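Local coordinates for 24-sterol C-methyltransferase (Haloferax volcanii, PDB 6F5Z), which probably transfers a methyl group from S-adenosylmethionine to a substrate not firmly established, acting in complex with the Trm112 activator protein, at residues D102-V107 against A127-P132; R33-E38 against G133-C138; A186-D191 against R212-G217; V140-E145 against I158-W163. One frame throughout, in Å; residues are numbered along the deposited sequence.

Interaction 1: D102-V107 against A127-P132. With GOL (glycerol), chain F.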
loop_
_atom_site.group_PDB
_atom_site.type_symbol
_atom_site.label_atom_id
_atom_site.label_comp_id
_atom_site.label_asym_id
_atom_site.label_seq_id
_atom_site.Cartn_x
_atom_site.Cartn_y
_atom_site.Cartn_z
ATOM N N ASP B 102 13.132 -6.452 15.673
ATOM C CA ASP B 102 11.811 -5.922 16.014
ATOM C C ASP B 102 11.880 -4.603 16.772
ATOM O O ASP B 102 11.190 -4.436 17.788
ATOM C CB ASP B 102 11.010 -6.956 16.836
ATOM C CG ASP B 102 10.781 -8.332 16.236
ATOM O OD1 ASP B 102 11.014 -8.508 15.022
ATOM O OD2 ASP B 102 10.364 -9.233 16.975
ATOM N N SER B 103 12.710 -3.676 16.298
ATOM C CA SER B 103 12.891 -2.433 17.014
ATOM C C SER B 103 12.455 -1.212 16.203
ATOM O O SER B 103 12.482 -0.105 16.729
ATOM C CB SER B 103 14.376 -2.283 17.356
ATOM O OG SER B 103 15.188 -2.164 16.185
ATOM N N VAL B 104 12.125 -1.400 14.909
ATOM C CA VAL B 104 11.839 -0.298 13.958
ATOM C C VAL B 104 10.414 -0.362 13.488
ATOM O O VAL B 104 9.933 -1.440 13.122
ATOM C CB VAL B 104 12.881 -0.330 12.797
ATOM C CG1 VAL B 104 12.564 0.691 11.726
ATOM C CG2 VAL B 104 14.289 -0.075 13.366
ATOM N N ASP B 105 9.725 0.804 13.445
ATOM C CA ASP B 105 8.338 0.762 12.966
ATOM C C ASP B 105 8.243 0.696 11.448
ATOM O O ASP B 105 7.363 0.003 10.933
ATOM C CB ASP B 105 7.553 1.971 13.488
ATOM C CG ASP B 105 7.438 1.975 15.013
ATOM O OD1 ASP B 105 6.821 1.045 15.560
ATOM O OD2 ASP B 105 8.093 2.816 15.656
ATOM N N HIS B 106 9.104 1.468 10.726
ATOM C CA HIS B 106 9.074 1.431 9.266
ATOM C C HIS B 106 10.461 1.676 8.715
ATOM O O HIS B 106 11.289 2.337 9.363
ATOM C CB HIS B 106 8.145 2.504 8.673
ATOM C CG HIS B 106 6.758 2.453 9.199
ATOM N ND1 HIS B 106 6.348 3.262 10.267
ATOM C CD2 HIS B 106 5.748 1.637 8.837
ATOM C CE1 HIS B 106 5.095 2.908 10.504
ATOM N NE2 HIS B 106 4.684 1.933 9.696
ATOM N N VAL B 107 10.707 1.114 7.526
ATOM C CA VAL B 107 11.987 1.343 6.824
ATOM C C VAL B 107 11.613 1.945 5.467
ATOM O O VAL B 107 10.688 1.479 4.787
ATOM C CB VAL B 107 12.746 0.003 6.623
ATOM C CG1 VAL B 107 14.002 0.194 5.760
ATOM C CG2 VAL B 107 13.139 -0.592 7.974
ATOM N N ALA B 127 13.342 -7.315 7.303
ATOM C CA ALA B 127 12.274 -8.047 7.977
ATOM C C ALA B 127 12.658 -8.293 9.448
ATOM O O ALA B 127 11.793 -8.260 10.313
ATOM C CB ALA B 127 12.048 -9.388 7.277
ATOM N N ARG B 128 13.949 -8.510 9.716
ATOM C CA ARG B 128 14.423 -8.735 11.087
ATOM C C ARG B 128 14.234 -7.496 11.963
ATOM O O ARG B 128 13.658 -7.605 13.059
ATOM C CB ARG B 128 15.909 -9.138 11.069
ATOM C CG ARG B 128 16.462 -9.371 12.483
ATOM C CD ARG B 128 17.943 -9.732 12.463
ATOM N NE ARG B 128 18.803 -8.635 12.025
ATOM C CZ ARG B 128 19.095 -7.566 12.757
ATOM N NH1 ARG B 128 18.625 -7.451 13.997
ATOM N NH2 ARG B 128 19.867 -6.609 12.262
ATOM N N ILE B 129 14.720 -6.312 11.494
ATOM C CA ILE B 129 14.632 -5.113 12.342
ATOM C C ILE B 129 13.206 -4.542 12.485
ATOM O O ILE B 129 12.910 -3.873 13.477
ATOM C CB ILE B 129 15.621 -4.026 11.934
ATOM C CG1 ILE B 129 15.214 -3.402 10.554
ATOM C CG2 ILE B 129 17.073 -4.600 11.907
ATOM C CD1 ILE B 129 16.081 -2.176 10.219
ATOM N N LEU B 130 12.355 -4.779 11.495
ATOM C CA LEU B 130 10.997 -4.290 11.581
ATOM C C LEU B 130 10.220 -5.001 12.661
ATOM O O LEU B 130 10.236 -6.223 12.728
ATOM C CB LEU B 130 10.283 -4.535 10.239
ATOM C CG LEU B 130 10.549 -3.499 9.160
ATOM C CD1 LEU B 130 9.944 -3.965 7.818
ATOM C CD2 LEU B 130 10.049 -2.111 9.584
ATOM N N LYS B 131 9.405 -4.255 13.377
ATOM C CA LYS B 131 8.418 -4.859 14.262
ATOM C C LYS B 131 7.372 -5.590 13.387
ATOM O O LYS B 131 7.055 -5.105 12.293
ATOM C CB LYS B 131 7.704 -3.751 15.041
ATOM C CG LYS B 131 8.611 -3.084 16.072
ATOM C CD LYS B 131 7.928 -1.873 16.701
ATOM C CE LYS B 131 8.784 -1.256 17.768
ATOM N NZ LYS B 131 8.071 -0.091 18.366
ATOM N N PRO B 132 6.759 -6.690 13.856
ATOM C CA PRO B 132 5.630 -7.292 13.102
ATOM C C PRO B 132 4.568 -6.218 12.801
ATOM O O PRO B 132 4.179 -5.426 13.660
ATOM C CB PRO B 132 5.065 -8.331 14.095
ATOM C CG PRO B 132 6.257 -8.715 14.909
ATOM C CD PRO B 132 7.027 -7.430 15.108
HETATM C C1 GOL F . 5.292 -1.102 13.254
HETATM O O1 GOL F . 4.430 -0.300 12.458
HETATM C C2 GOL F . 4.787 -1.216 14.672
HETATM O O2 GOL F . 4.324 0.062 15.122
HETATM C C3 GOL F . 3.726 -2.274 14.879
HETATM O O3 GOL F . 2.962 -2.499 13.702
HETATM O O HOH W 1 9.428 2.367 18.295
#
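Val-104 and Leu-130 form a parallel beta bridge, with Lys-131 N donating to Val-104 O at 2.9 Å and, just before it, Asp-102 N to Arg-128 O. Between these bonds Ile-129 O is gripped twice, by Ser-103 N (2.8 Å) and Val-104 N (3.0 Å), which reach it from opposite faces of its carbonyl plane. The last turn of helix 119-129 has no further turn to use these carbonyls, and the incoming chain takes them up. The fold is the Rossmann-like methyltransferase fold, and the contact ties the start of strand 104-110 to the end of the helix in the beta-alpha-beta crossover to strand 134-140. Branched aliphatic residues suit the packing of Val-107, whose CG2 meets Leu-130 CD2 at 3.8 Å and Ile-129 CD1 at 4.0 Å. Val-104 and Ser-103 also pack on Ile-8 of the Trm112 activator chain. Lys-131, extended beyond CG, runs alongside Asp-105 with its methylenes over Asp-102 O, and its NZ forms a salt bridge to Asp-105 OD1, whose hydrogen bond is weak (3.3 Å). A water joins the same NZ to OD2, which also accepts from Thr-41 N. A glycerol, probably from the crystallisation liquor, donates from O2 to Asp-105 OD1 at 2.7 Å and from O3 to Pro-132 O.

Interaction 2: R33-E38 against G133-C138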
loop_
_atom_site.group_PDB
_atom_site.type_symbol
_atom_site.label_atom_id
_atom_site.label_comp_id
_atom_site.label_asym_id
_atom_site.label_seq_id
_atom_site.Cartn_x
_atom_site.Cartn_y
_atom_site.Cartn_z
ATOM N N ARG B 33 2.291 7.983 1.359
ATOM C CA ARG B 33 1.501 6.754 1.494
ATOM C C ARG B 33 1.836 6.054 2.804
ATOM O O ARG B 33 1.054 5.161 3.212
ATOM C CB ARG B 33 1.815 5.791 0.320
ATOM C CG ARG B 33 1.290 6.321 -0.982
ATOM C CD ARG B 33 1.634 5.443 -2.167
ATOM N NE ARG B 33 1.329 6.135 -3.423
ATOM C CZ ARG B 33 1.232 5.537 -4.605
ATOM N NH1 ARG B 33 1.394 4.228 -4.711
ATOM N NH2 ARG B 33 0.996 6.254 -5.698
ATOM N N MET B 34 3.033 6.327 3.409
ATOM C CA MET B 34 3.482 5.542 4.561
ATOM C C MET B 34 2.526 5.660 5.724
ATOM O O MET B 34 2.136 6.777 6.084
ATOM C CB MET B 34 4.912 5.918 4.969
ATOM C CG MET B 34 5.873 5.576 3.904
ATOM S SD MET B 34 7.589 5.860 4.442
ATOM C CE MET B 34 7.854 4.451 5.591
ATOM N N PRO B 35 2.167 4.510 6.341
ATOM C CA PRO B 35 1.164 4.535 7.429
ATOM C C PRO B 35 1.781 4.856 8.786
ATOM O O PRO B 35 1.630 4.120 9.763
ATOM C CB PRO B 35 0.643 3.093 7.394
ATOM C CG PRO B 35 1.826 2.318 7.038
ATOM C CD PRO B 35 2.574 3.126 6.005
ATOM N N VAL B 36 2.513 5.964 8.830
ATOM C CA VAL B 36 3.187 6.402 10.051
ATOM C C VAL B 36 2.196 6.906 11.060
ATOM O O VAL B 36 1.309 7.702 10.718
ATOM C CB VAL B 36 4.150 7.564 9.658
ATOM C CG1 VAL B 36 4.698 8.281 10.897
ATOM C CG2 VAL B 36 5.280 7.046 8.782
ATOM N N GLU B 37 2.427 6.543 12.335
ATOM C CA GLU B 37 1.697 7.073 13.481
ATOM C C GLU B 37 2.663 8.055 14.138
ATOM O O GLU B 37 3.881 7.856 14.110
ATOM C CB GLU B 37 1.323 5.989 14.484
ATOM C CG GLU B 37 0.315 4.980 13.948
ATOM C CD GLU B 37 -1.012 5.553 13.464
ATOM O OE1 GLU B 37 -1.367 6.696 13.837
ATOM O OE2 GLU B 37 -1.663 4.871 12.646
ATOM N N GLU B 38 2.123 9.142 14.716
ATOM C CA GLU B 38 2.983 10.093 15.401
ATOM C C GLU B 38 3.830 9.356 16.428
ATOM O O GLU B 38 3.322 8.512 17.197
ATOM C CB GLU B 38 2.135 11.149 16.142
ATOM C CG GLU B 38 1.416 12.122 15.210
ATOM C CD GLU B 38 0.092 11.674 14.624
ATOM O OE1 GLU B 38 -0.309 10.509 14.850
ATOM O OE2 GLU B 38 -0.582 12.522 13.995
ATOM N N GLY B 133 4.124 -6.176 11.549
ATOM C CA GLY B 133 3.163 -5.190 11.082
ATOM C C GLY B 133 3.814 -3.923 10.544
ATOM O O GLY B 133 3.120 -3.068 9.993
ATOM N N GLY B 134 5.123 -3.775 10.755
ATOM C CA GLY B 134 5.873 -2.632 10.233
ATOM C C GLY B 134 6.059 -2.742 8.731
ATOM O O GLY B 134 5.976 -3.850 8.192
ATOM N N THR B 135 6.363 -1.607 8.055
ATOM C CA THR B 135 6.446 -1.632 6.600
ATOM C C THR B 135 7.798 -1.260 6.075
ATOM O O THR B 135 8.586 -0.602 6.766
ATOM C CB THR B 135 5.416 -0.677 5.922
ATOM O OG1 THR B 135 5.809 0.695 6.123
ATOM C CG2 THR B 135 3.973 -0.931 6.399
ATOM N N PHE B 136 8.091 -1.791 4.886
ATOM C CA PHE B 136 9.274 -1.411 4.125
ATOM C C PHE B 136 8.743 -0.776 2.840
ATOM O O PHE B 136 8.054 -1.451 2.060
ATOM C CB PHE B 136 10.171 -2.648 3.797
ATOM C CG PHE B 136 11.328 -2.345 2.851
ATOM C CD1 PHE B 136 12.048 -1.150 2.963
ATOM C CD2 PHE B 136 11.737 -3.280 1.910
ATOM C CE1 PHE B 136 13.112 -0.882 2.111
ATOM C CE2 PHE B 136 12.830 -3.034 1.094
ATOM C CZ PHE B 136 13.515 -1.841 1.195
ATOM N N TYR B 137 9.135 0.498 2.592
ATOM C CA TYR B 137 8.797 1.231 1.373
ATOM C C TYR B 137 10.087 1.279 0.541
ATOM O O TYR B 137 11.038 1.970 0.939
ATOM C CB TYR B 137 8.287 2.644 1.726
ATOM C CG TYR B 137 6.791 2.669 1.936
ATOM C CD1 TYR B 137 6.205 2.005 3.010
ATOM C CD2 TYR B 137 5.959 3.354 1.057
ATOM C CE1 TYR B 137 4.816 1.946 3.154
ATOM C CE2 TYR B 137 4.570 3.324 1.201
ATOM C CZ TYR B 137 4.002 2.604 2.239
ATOM O OH TYR B 137 2.630 2.556 2.335
ATOM N N CYS B 138 10.109 0.538 -0.579
ATOM C CA CYS B 138 11.276 0.405 -1.413
ATOM C C CYS B 138 11.001 1.095 -2.749
ATOM O O CYS B 138 10.223 0.569 -3.558
ATOM C CB CYS B 138 11.535 -1.088 -1.621
ATOM S SG CYS B 138 12.995 -1.439 -2.623
#
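Met-34 passes over one face of the Tyr-137 ring, the two side chains sliding past each other in opposite directions, in a buried, mainly apolar contact by which the loop after helix 16-33 packs on strand 134-140 of the central sheet. Met-34 CG stands 3.5 Å from the ring centroid and only 6° off its normal, a CH-pi contact over the centre of the face. A turn about the CG-SD bond (chi3 74°) then brings CE to 3.9 Å from Tyr-137 CD1. SD is 4.5 Å from the centroid and oblique to the ring, a Met-aromatic contact. An unbranched, flexible thioether suits this place because it can lay a methylene on the ring and then bend. Pro-35, the centre of an inverse gamma turn, sets its CD 3.8 Å from Tyr-137 CE1, while its CG reaches toward Thr-135 CG2 at 3.9 Å. Arg-33 CB touches Tyr-137 CE2, but the guanidinium leads away to Glu-181 and Asp-183. A phenylalanine in place of Tyr-137 would probably keep the packing under Met-34 but leave Ala-180 O of the second subunit without its mate. Thr-135 OG1 is buried with no partner in the model. Apolar and CH-pi packing holds the two segments, while the phenol oxygen, the tyrosine's one polar side-chain atom, is hydrogen-bonded across the interface between the two copies of this protein.

Interaction 3: A186-D191 against R212-G217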
loop_
_atom_site.group_PDB
_atom_site.type_symbol
_atom_site.label_atom_id
_atom_site.label_comp_id
_atom_site.label_asym_id
_atom_site.label_seq_id
_atom_site.Cartn_x
_atom_site.Cartn_y
_atom_site.Cartn_z
ATOM N N ALA B 186 4.645 8.406 -11.357
ATOM C CA ALA B 186 5.170 9.239 -12.427
ATOM C C ALA B 186 5.896 10.459 -11.880
ATOM O O ALA B 186 5.521 11.004 -10.811
ATOM C CB ALA B 186 4.039 9.701 -13.321
ATOM N N ASP B 187 6.914 10.934 -12.651
ATOM C CA ASP B 187 7.597 12.185 -12.353
ATOM C C ASP B 187 6.941 13.174 -13.311
ATOM O O ASP B 187 7.204 13.157 -14.525
ATOM C CB ASP B 187 9.109 12.090 -12.579
ATOM C CG ASP B 187 9.816 13.407 -12.324
ATOM O OD1 ASP B 187 9.135 14.459 -12.336
ATOM O OD2 ASP B 187 11.033 13.386 -12.068
ATOM N N LEU B 188 6.087 14.032 -12.753
ATOM C CA LEU B 188 5.346 15.030 -13.553
ATOM C C LEU B 188 6.041 16.376 -13.523
ATOM O O LEU B 188 5.613 17.295 -14.232
ATOM C CB LEU B 188 3.936 15.206 -12.978
ATOM C CG LEU B 188 3.009 13.982 -12.993
ATOM C CD1 LEU B 188 1.605 14.358 -12.517
ATOM C CD2 LEU B 188 2.952 13.309 -14.352
ATOM N N ASP B 189 7.059 16.532 -12.683
ATOM C CA ASP B 189 7.726 17.815 -12.498
ATOM C C ASP B 189 8.832 18.070 -13.467
ATOM O O ASP B 189 9.093 19.226 -13.803
ATOM C CB ASP B 189 8.265 17.952 -11.075
ATOM C CG ASP B 189 7.126 18.016 -10.088
ATOM O OD1 ASP B 189 6.270 18.909 -10.238
ATOM O OD2 ASP B 189 7.027 17.103 -9.234
ATOM N N ILE B 190 9.554 17.031 -13.869
ATOM C CA ILE B 190 10.671 17.259 -14.785
ATOM C C ILE B 190 10.159 17.813 -16.114
ATOM O O ILE B 190 9.177 17.312 -16.674
ATOM C CB ILE B 190 11.553 15.978 -14.954
ATOM C CG1 ILE B 190 12.845 16.315 -15.724
ATOM C CG2 ILE B 190 10.761 14.816 -15.574
ATOM C CD1 ILE B 190 13.942 15.214 -15.701
ATOM N N ASP B 191 10.819 18.885 -16.590
ATOM C CA ASP B 191 10.414 19.533 -17.838
ATOM C C ASP B 191 10.808 18.658 -19.030
ATOM O O ASP B 191 11.907 18.104 -19.067
ATOM C CB ASP B 191 11.118 20.906 -17.960
ATOM C CG ASP B 191 10.787 21.672 -19.237
ATOM O OD1 ASP B 191 9.598 22.010 -19.439
ATOM O OD2 ASP B 191 11.720 21.933 -20.033
ATOM N N ARG B 212 10.009 7.403 -19.980
ATOM C CA ARG B 212 10.816 7.282 -18.763
ATOM C C ARG B 212 10.100 7.902 -17.556
ATOM O O ARG B 212 10.005 7.282 -16.489
ATOM C CB ARG B 212 12.208 7.949 -18.924
ATOM C CG ARG B 212 12.958 8.209 -17.602
ATOM C CD ARG B 212 13.321 6.912 -16.873
ATOM N NE ARG B 212 13.985 7.264 -15.619
ATOM C CZ ARG B 212 13.336 7.508 -14.477
ATOM N NH1 ARG B 212 12.013 7.398 -14.417
ATOM N NH2 ARG B 212 14.007 7.888 -13.394
ATOM N N TYR B 213 9.651 9.151 -17.717
ATOM C CA TYR B 213 9.157 9.896 -16.566
ATOM C C TYR B 213 7.665 9.853 -16.351
ATOM O O TYR B 213 7.245 9.798 -15.190
ATOM C CB TYR B 213 9.664 11.360 -16.628
ATOM C CG TYR B 213 11.179 11.442 -16.499
ATOM C CD1 TYR B 213 11.815 11.127 -15.302
ATOM C CD2 TYR B 213 11.976 11.848 -17.570
ATOM C CE1 TYR B 213 13.204 11.146 -15.191
ATOM C CE2 TYR B 213 13.369 11.885 -17.458
ATOM C CZ TYR B 213 13.974 11.546 -16.262
ATOM O OH TYR B 213 15.343 11.585 -16.115
ATOM N N ARG B 214 6.862 9.997 -17.423
ATOM C CA ARG B 214 5.407 10.063 -17.253
ATOM C C ARG B 214 4.800 8.676 -17.220
ATOM O O ARG B 214 3.753 8.526 -16.578
ATOM C CB ARG B 214 4.748 10.914 -18.375
ATOM C CG ARG B 214 5.331 12.329 -18.550
ATOM C CD ARG B 214 5.250 13.229 -17.319
ATOM N NE ARG B 214 5.395 14.627 -17.703
ATOM C CZ ARG B 214 6.453 15.402 -17.449
ATOM N NH1 ARG B 214 7.479 14.935 -16.729
ATOM N NH2 ARG B 214 6.501 16.645 -17.923
ATOM N N THR B 215 5.428 7.666 -17.867
ATOM C CA THR B 215 4.847 6.325 -17.951
ATOM C C THR B 215 5.452 5.379 -16.932
ATOM O O THR B 215 4.706 4.800 -16.144
ATOM C CB THR B 215 4.958 5.787 -19.388
ATOM O OG1 THR B 215 4.315 6.698 -20.286
ATOM C CG2 THR B 215 4.336 4.412 -19.558
ATOM N N PHE B 216 6.768 5.151 -16.989
ATOM C CA PHE B 216 7.431 4.203 -16.073
ATOM C C PHE B 216 7.603 4.823 -14.684
ATOM O O PHE B 216 7.184 4.258 -13.676
ATOM C CB PHE B 216 8.816 3.795 -16.608
ATOM C CG PHE B 216 8.821 3.050 -17.928
ATOM C CD1 PHE B 216 7.727 2.296 -18.319
ATOM C CD2 PHE B 216 9.910 3.135 -18.796
ATOM C CE1 PHE B 216 7.736 1.567 -19.519
ATOM C CE2 PHE B 216 9.942 2.375 -19.980
ATOM C CZ PHE B 216 8.850 1.598 -20.334
ATOM N N GLY B 217 8.239 5.979 -14.625
ATOM C CA GLY B 217 8.473 6.632 -13.335
ATOM C C GLY B 217 9.262 5.765 -12.354
ATOM O O GLY B 217 10.108 4.946 -12.746
#
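Arg-214 and Ile-190 meet end-on: NH1 (2.9 Å) and NH2 (3.0 Å) both donate to Ile-190 O, which lies only 2° out of the guanidinium plane. Arg-214 NH1 donates again to Asp-187 O at 2.8 Å, a partner tilted from that plane. With chi2 at -59° the arginine doubles back to the loop, and three bonds fix the rotation of its flat group. With an alanine in place of Arg-214, the carbonyls of Asp-187 and Ile-190 would probably lose these donors and a gap would open beside Leu-188, whose CD2 packs on Arg-214 CD. The ring of Tyr-213 is held between two aliphatic groups: Ile-190 CG2 comes over one face, 3.9 Å from the centroid, and Arg-212 CG over the opposite one. The carboxylate of Asp-187 lies alongside this ring, the planes 78° apart, with OD2 hydrogen-bonded to ND1 of His-25. Asp-187 N donates to Tyr-213 O at 2.8 Å. Gly-217, at positive phi, suits its place because a CB would clash with Ala-186 CA. The loop following strand 178-185 is thus fastened to the C-terminal end of helix 206-216, and Asp-187 OD1, accepting from Asp-189 N and Ile-190 N, closes an Asx turn within a wider Asx motif, consistent with a loop turned so that its carbonyls face the arginine.

Interaction 4: V140-E145 against I158-W163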
loop_
_atom_site.group_PDB
_atom_site.type_symbol
_atom_site.label_atom_id
_atom_site.label_comp_id
_atom_site.label_asym_id
_atom_site.label_seq_id
_atom_site.Cartn_x
_atom_site.Cartn_y
_atom_site.Cartn_z
ATOM N N VAL B 140 12.548 2.671 -6.314
ATOM C CA VAL B 140 13.723 2.542 -7.151
ATOM C C VAL B 140 13.438 3.051 -8.547
ATOM O O VAL B 140 12.343 2.818 -9.077
ATOM C CB VAL B 140 14.261 1.087 -7.234
ATOM C CG1 VAL B 140 14.738 0.571 -5.869
ATOM C CG2 VAL B 140 13.227 0.135 -7.830
ATOM N N ASN B 141 14.477 3.636 -9.190
ATOM C CA ASN B 141 14.384 4.044 -10.586
ATOM C C ASN B 141 15.139 3.102 -11.514
ATOM O O ASN B 141 14.950 3.198 -12.723
ATOM C CB ASN B 141 14.875 5.500 -10.789
ATOM C CG ASN B 141 13.952 6.489 -10.129
ATOM O OD1 ASN B 141 12.815 6.164 -9.843
ATOM N ND2 ASN B 141 14.412 7.694 -9.838
ATOM N N TYR B 142 15.964 2.201 -10.960
ATOM C CA TYR B 142 16.734 1.236 -11.737
ATOM C C TYR B 142 16.000 -0.102 -11.578
ATOM O O TYR B 142 16.026 -0.685 -10.487
ATOM C CB TYR B 142 18.160 1.145 -11.189
ATOM C CG TYR B 142 19.025 0.131 -11.905
ATOM C CD1 TYR B 142 19.517 0.384 -13.188
ATOM C CD2 TYR B 142 19.365 -1.064 -11.297
ATOM C CE1 TYR B 142 20.352 -0.531 -13.837
ATOM C CE2 TYR B 142 20.225 -1.973 -11.918
ATOM C CZ TYR B 142 20.700 -1.706 -13.193
ATOM O OH TYR B 142 21.549 -2.606 -13.802
ATOM N N TYR B 143 15.314 -0.561 -12.643
ATOM C CA TYR B 143 14.542 -1.784 -12.603
ATOM C C TYR B 143 14.306 -2.243 -14.031
ATOM O O TYR B 143 14.465 -1.443 -14.968
ATOM C CB TYR B 143 13.256 -1.627 -11.758
ATOM C CG TYR B 143 12.310 -0.557 -12.248
ATOM C CD1 TYR B 143 12.428 0.760 -11.806
ATOM C CD2 TYR B 143 11.291 -0.865 -13.142
ATOM C CE1 TYR B 143 11.566 1.754 -12.262
ATOM C CE2 TYR B 143 10.414 0.124 -13.603
ATOM C CZ TYR B 143 10.557 1.432 -13.148
ATOM O OH TYR B 143 9.711 2.431 -13.597
ATOM N N GLU B 144 13.938 -3.521 -14.205
ATOM C CA GLU B 144 13.905 -4.112 -15.539
ATOM C C GLU B 144 13.034 -3.380 -16.548
ATOM O O GLU B 144 13.495 -3.116 -17.672
ATOM C CB GLU B 144 13.493 -5.596 -15.480
ATOM C CG GLU B 144 13.796 -6.354 -16.777
ATOM C CD GLU B 144 15.283 -6.470 -17.040
ATOM O OE1 GLU B 144 16.078 -6.520 -16.071
ATOM O OE2 GLU B 144 15.640 -6.608 -18.233
ATOM N N GLU B 145 11.795 -3.071 -16.176
ATOM C CA GLU B 145 10.850 -2.461 -17.102
ATOM C C GLU B 145 11.286 -1.050 -17.536
ATOM O O GLU B 145 10.851 -0.596 -18.612
ATOM C CB GLU B 145 9.440 -2.432 -16.491
ATOM C CG GLU B 145 8.825 -3.822 -16.343
ATOM C CD GLU B 145 9.121 -4.535 -15.029
ATOM O OE1 GLU B 145 10.136 -4.218 -14.374
ATOM O OE2 GLU B 145 8.326 -5.422 -14.660
ATOM N N ILE B 158 29.913 -0.111 -8.891
ATOM C CA ILE B 158 29.281 -1.108 -8.003
ATOM C C ILE B 158 28.369 -1.994 -8.874
ATOM O O ILE B 158 27.674 -1.483 -9.761
ATOM C CB ILE B 158 28.450 -0.364 -6.913
ATOM C CG1 ILE B 158 29.370 0.404 -5.957
ATOM C CG2 ILE B 158 27.470 -1.316 -6.142
ATOM C CD1 ILE B 158 28.609 1.352 -5.004
ATOM N N ASP B 159 28.339 -3.293 -8.593
ATOM C CA ASP B 159 27.469 -4.242 -9.279
ATOM C C ASP B 159 26.054 -4.016 -8.741
ATOM O O ASP B 159 25.779 -4.249 -7.553
ATOM C CB ASP B 159 27.901 -5.684 -8.991
ATOM C CG ASP B 159 29.298 -6.030 -9.475
ATOM O OD1 ASP B 159 29.610 -5.738 -10.655
ATOM O OD2 ASP B 159 30.067 -6.637 -8.689
ATOM N N MET B 160 25.181 -3.545 -9.621
ATOM C CA MET B 160 23.785 -3.218 -9.325
ATOM C C MET B 160 22.849 -4.426 -9.568
ATOM O O MET B 160 23.105 -5.232 -10.478
ATOM C CB MET B 160 23.364 -2.037 -10.218
ATOM C CG MET B 160 24.261 -0.805 -10.038
ATOM S SD MET B 160 24.096 0.364 -11.415
ATOM C CE MET B 160 22.493 1.076 -11.034
ATOM N N THR B 161 21.736 -4.510 -8.818
ATOM C CA THR B 161 20.755 -5.562 -9.001
ATOM C C THR B 161 19.604 -4.975 -9.815
ATOM O O THR B 161 18.992 -3.979 -9.414
ATOM C CB THR B 161 20.326 -6.119 -7.644
ATOM O OG1 THR B 161 21.437 -6.852 -7.115
ATOM C CG2 THR B 161 19.117 -7.069 -7.753
ATOM N N ARG B 162 19.306 -5.601 -10.950
ATOM C CA ARG B 162 18.271 -5.117 -11.853
ATOM C C ARG B 162 17.136 -6.115 -11.819
ATOM O O ARG B 162 17.233 -7.193 -12.396
ATOM C CB ARG B 162 18.818 -4.960 -13.279
ATOM C CG ARG B 162 17.942 -4.006 -14.093
ATOM C CD ARG B 162 18.610 -3.687 -15.425
ATOM N NE ARG B 162 18.227 -4.680 -16.428
ATOM C CZ ARG B 162 18.910 -4.933 -17.539
ATOM N NH1 ARG B 162 18.460 -5.823 -18.409
ATOM N NH2 ARG B 162 20.061 -4.321 -17.773
ATOM N N TRP B 163 16.080 -5.801 -11.068
ATOM C CA TRP B 163 14.956 -6.709 -10.958
ATOM C C TRP B 163 13.743 -6.141 -11.640
ATOM O O TRP B 163 13.568 -4.916 -11.671
ATOM C CB TRP B 163 14.573 -6.947 -9.491
ATOM C CG TRP B 163 15.442 -7.906 -8.729
ATOM C CD1 TRP B 163 16.339 -8.819 -9.233
ATOM C CD2 TRP B 163 15.496 -8.029 -7.308
ATOM N NE1 TRP B 163 16.959 -9.491 -8.198
ATOM C CE2 TRP B 163 16.439 -9.034 -7.001
ATOM C CE3 TRP B 163 14.851 -7.358 -6.256
ATOM C CZ2 TRP B 163 16.748 -9.380 -5.668
ATOM C CZ3 TRP B 163 15.129 -7.718 -4.953
ATOM C CH2 TRP B 163 16.075 -8.712 -4.666
HETATM O O HOH W 2 16.399 -3.195 -9.497
HETATM O O HOH W 3 21.890 -2.770 -16.359
HETATM O O HOH W 4 22.947 -4.729 -13.167
#
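Tyr-142 lies between Met-160 and Arg-162, a Met-aromatic contact on one face and a CH-pi contact on the other, joining the two ends of the long irregular excursion between strand 134-140 and helix 165-174 of the methyltransferase fold. Met-160 is modelled in two conformers; in one, CE sits over the ring centre, 3.6 Å from the centroid, so this contact is probably only part-time. Arg-162 CG covers the opposite face, 4.0 Å from the centroid of the Tyr-142 ring, its guanidinium turned 75° from the ring, so the methylenes and not the charge meet the aromatic surface. An amphipathic arginine suits the spot, since beyond those methylenes a chi3 of 88° swings the head group to Glu-144. In this side-on salt bridge Arg-162 NE donates to Glu-144 OE1, from above the carboxylate plane, and NH1 to OE2 on its syn side, both at 2.9 Å. Two waters bind Tyr-142 OH: one links it to Arg-162 NH2, another to Met-160 O. A third water donates to Tyr-142 O and Thr-161 O and accepts from Trp-163 N. Glu-144 N donates to Trp-163 O at 2.9 Å, standing 57° out of that carbonyl's plane.

Overall arrangement
Interactions 1 and 2 share the central sheet, their centres 10 Å apart: Val-107 N lies 2.8 Å from Thr-135 O and Val-107 O 2.9 Å from Tyr-137 N, probable hydrogen bonds joining strands 104-110 and 134-140. Strand 134-140 then leads straight into interaction 4, whose centre is 23 Å from that of interaction 2. Interactions 3 and 4 touch where Tyr-143 OH meets Gly-217 O at 2.7 Å, which joins the loop of 140-145 to the end of helix 206-216. Interaction 3 lies about 31 Å from interaction 1 between centres, on opposite sides of the chain's centre. The bound S-adenosyl-L-homocysteine lies about 9 Å from the Met-160 side chain and about 11 Å from those of Val-107 and Tyr-137.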